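Local coordinates for DUF5037 domain-containing protein (Ruminococcus gnavus, PDB 4GL6) that is of unknown function but belongs to the DUF5037 family and folds into an antiparallel sheet and a mixed sheet accompanied by helices, at residues V144-S149 with V179-H184. Sequence-based numbering, arbitrary orientation.
Sequences VYIDAS and VYYLDH
Strands 140-147 and 175-182 are the parallel central pair of a four-stranded mixed sheet, joined through helix 156-171 as a beta-alpha-beta unit, and here their C-terminal ends run in register from Val144 beside Val179 to Asp147 beside Leu182. Four backbone hydrogen bonds zip them together: Tyr180 N to Val144 O, Ile146 N to Tyr180 O (2.8 Å), Leu182 N to Ile146 O, and Ala148 N to Leu182 O, the last of the four. On one face Tyr145 and Tyr180 run alongside each other, ring planes 18° apart but displaced so that they overlap little, with centroids 4.8 Å from each other. Tyr145 CE1 sits over a face of the Tyr180 ring, while the Tyr145 ring also meets Phe206 edge-to-face and Tyr180 stacks on Tyr215. On the other face Ile146 CD1 reaches Val179 CG1 at 3.5 Å and the CE2 corner of Tyr181, whose hydroxyl is hydrogen-bonded to Glu159. Asp147, the last paired residue of its strand, links the two segments through its side chain. Its chi1 of -179°, which sets CG opposite the backbone N, carries the carboxylate out to His184, in the first turn of helix 184-194, where it lies nearly coplanar with the imidazole (29°). Its other oxygen, OD1, accepts from Ser149 N at 3.1 Å, closing an Asx turn. With an alanine here, His184 ND1 would probably lose its acceptor and Ser149 N the oxygen that closes the turn. The His184 bond runs from ND1 to the syn side of Asp147 OD2, 2.7 Å long and close to the ring plane.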
loop_
_atom_site.group_PDB
_atom_site.type_symbol
_atom_site.label_atom_id
_atom_site.label_comp_id
_atom_site.label_asym_id
_atom_site.label_seq_id
_atom_site.Cartn_x
_atom_site.Cartn_y
_atom_site.Cartn_z
ATOM N N VAL A 144 -8.470 -1.821 -0.856
ATOM C CA VAL A 144 -9.278 -2.120 0.312
ATOM C C VAL A 144 -10.015 -3.443 0.097
ATOM O O VAL A 144 -10.695 -3.628 -0.913
ATOM C CB VAL A 144 -10.297 -1.019 0.572
ATOM C CG1 VAL A 144 -11.119 -1.357 1.806
ATOM C CG2 VAL A 144 -9.577 0.319 0.758
ATOM N N TYR A 145 -9.886 -4.343 1.070
ATOM C CA TYR A 145 -10.524 -5.666 1.074
ATOM C C TYR A 145 -11.471 -5.733 2.281
ATOM O O TYR A 145 -10.996 -5.676 3.408
ATOM C CB TYR A 145 -9.427 -6.747 1.138
ATOM C CG TYR A 145 -8.510 -6.699 -0.070
ATOM C CD1 TYR A 145 -8.893 -7.288 -1.276
ATOM C CD2 TYR A 145 -7.298 -6.012 -0.029
ATOM C CE1 TYR A 145 -8.085 -7.218 -2.400
ATOM C CE2 TYR A 145 -6.477 -5.936 -1.148
ATOM C CZ TYR A 145 -6.878 -6.544 -2.334
ATOM O OH TYR A 145 -6.085 -6.488 -3.452
ATOM N N ILE A 146 -12.789 -5.798 2.036
ATOM C CA ILE A 146 -13.817 -5.804 3.084
ATOM C C ILE A 146 -14.482 -7.169 3.228
ATOM O O ILE A 146 -14.759 -7.826 2.226
ATOM C CB ILE A 146 -14.940 -4.782 2.772
ATOM C CG1 ILE A 146 -14.383 -3.357 2.707
ATOM C CG2 ILE A 146 -16.030 -4.840 3.839
ATOM C CD1 ILE A 146 -15.407 -2.317 2.303
ATOM N N ASP A 147 -14.741 -7.569 4.479
ATOM C CA ASP A 147 -15.491 -8.789 4.805
ATOM C C ASP A 147 -16.927 -8.321 4.681
ATOM O O ASP A 147 -17.431 -7.594 5.545
ATOM C CB ASP A 147 -15.161 -9.274 6.225
ATOM C CG ASP A 147 -15.884 -10.548 6.618
ATOM O OD1 ASP A 147 -16.905 -10.901 5.985
ATOM O OD2 ASP A 147 -15.418 -11.195 7.591
ATOM N N ALA A 148 -17.566 -8.707 3.577
ATOM C CA ALA A 148 -18.939 -8.280 3.258
ATOM C C ALA A 148 -19.975 -8.760 4.261
ATOM O O ALA A 148 -21.017 -8.157 4.367
ATOM C CB ALA A 148 -19.318 -8.696 1.840
ATOM N N SER A 149 -19.688 -9.829 4.998
ATOM C CA SER A 149 -20.594 -10.307 6.054
ATOM C C SER A 149 -20.700 -9.334 7.245
ATOM O O SER A 149 -21.711 -9.324 7.941
ATOM C CB SER A 149 -20.144 -11.680 6.567
ATOM O OG SER A 149 -18.896 -11.602 7.231
ATOM N N VAL A 179 -12.134 -1.198 -3.953
ATOM C CA VAL A 179 -12.827 -1.762 -2.790
ATOM C C VAL A 179 -13.407 -3.079 -3.206
ATOM O O VAL A 179 -14.301 -3.115 -4.050
ATOM C CB VAL A 179 -13.943 -0.842 -2.242
ATOM C CG1 VAL A 179 -14.574 -1.471 -0.998
ATOM C CG2 VAL A 179 -13.370 0.531 -1.899
ATOM N N TYR A 180 -12.870 -4.150 -2.626
ATOM C CA TYR A 180 -13.321 -5.528 -2.864
ATOM C C TYR A 180 -14.261 -5.921 -1.735
ATOM O O TYR A 180 -13.891 -5.769 -0.565
ATOM C CB TYR A 180 -12.123 -6.485 -2.879
ATOM C CG TYR A 180 -11.235 -6.382 -4.095
ATOM C CD1 TYR A 180 -10.222 -5.441 -4.166
ATOM C CD2 TYR A 180 -11.376 -7.279 -5.170
ATOM C CE1 TYR A 180 -9.391 -5.360 -5.286
ATOM C CE2 TYR A 180 -10.551 -7.204 -6.292
ATOM C CZ TYR A 180 -9.560 -6.233 -6.340
ATOM O OH TYR A 180 -8.727 -6.159 -7.416
ATOM N N TYR A 181 -15.472 -6.374 -2.077
ATOM C CA TYR A 181 -16.471 -6.857 -1.101
ATOM C C TYR A 181 -16.450 -8.395 -1.130
ATOM O O TYR A 181 -17.218 -9.042 -1.848
ATOM C CB TYR A 181 -17.843 -6.296 -1.416
ATOM C CG TYR A 181 -17.904 -4.785 -1.281
ATOM C CD1 TYR A 181 -17.630 -3.948 -2.368
ATOM C CD2 TYR A 181 -18.231 -4.187 -0.070
ATOM C CE1 TYR A 181 -17.692 -2.558 -2.248
ATOM C CE2 TYR A 181 -18.291 -2.795 0.065
ATOM C CZ TYR A 181 -18.033 -1.982 -1.033
ATOM O OH TYR A 181 -18.090 -0.600 -0.893
ATOM N N LEU A 182 -15.533 -8.959 -0.350
ATOM C CA LEU A 182 -15.302 -10.399 -0.291
ATOM C C LEU A 182 -16.241 -11.112 0.677
ATOM O O LEU A 182 -16.660 -10.546 1.685
ATOM C CB LEU A 182 -13.868 -10.676 0.181
ATOM C CG LEU A 182 -12.703 -10.054 -0.578
ATOM C CD1 LEU A 182 -11.415 -10.470 0.105
ATOM C CD2 LEU A 182 -12.694 -10.527 -2.023
ATOM N N ASP A 183 -16.547 -12.369 0.369
ATOM C CA ASP A 183 -17.332 -13.204 1.276
ATOM C C ASP A 183 -16.403 -13.532 2.463
ATOM O O ASP A 183 -15.159 -13.482 2.325
ATOM C CB ASP A 183 -17.899 -14.453 0.570
ATOM C CG ASP A 183 -16.819 -15.461 0.169
ATOM O OD1 ASP A 183 -16.418 -16.323 1.009
ATOM O OD2 ASP A 183 -16.390 -15.391 -1.003
ATOM N N HIS A 184 -17.011 -13.869 3.603
ATOM C CA HIS A 184 -16.281 -14.137 4.859
ATOM C C HIS A 184 -15.096 -15.072 4.733
ATOM O O HIS A 184 -13.966 -14.686 5.050
ATOM C CB HIS A 184 -17.247 -14.592 5.965
ATOM C CG HIS A 184 -16.584 -14.794 7.312
ATOM N ND1 HIS A 184 -16.040 -13.781 8.017
ATOM C CD2 HIS A 184 -16.397 -15.955 8.075
ATOM C CE1 HIS A 184 -15.526 -14.273 9.173
ATOM N NE2 HIS A 184 -15.753 -15.602 9.202
#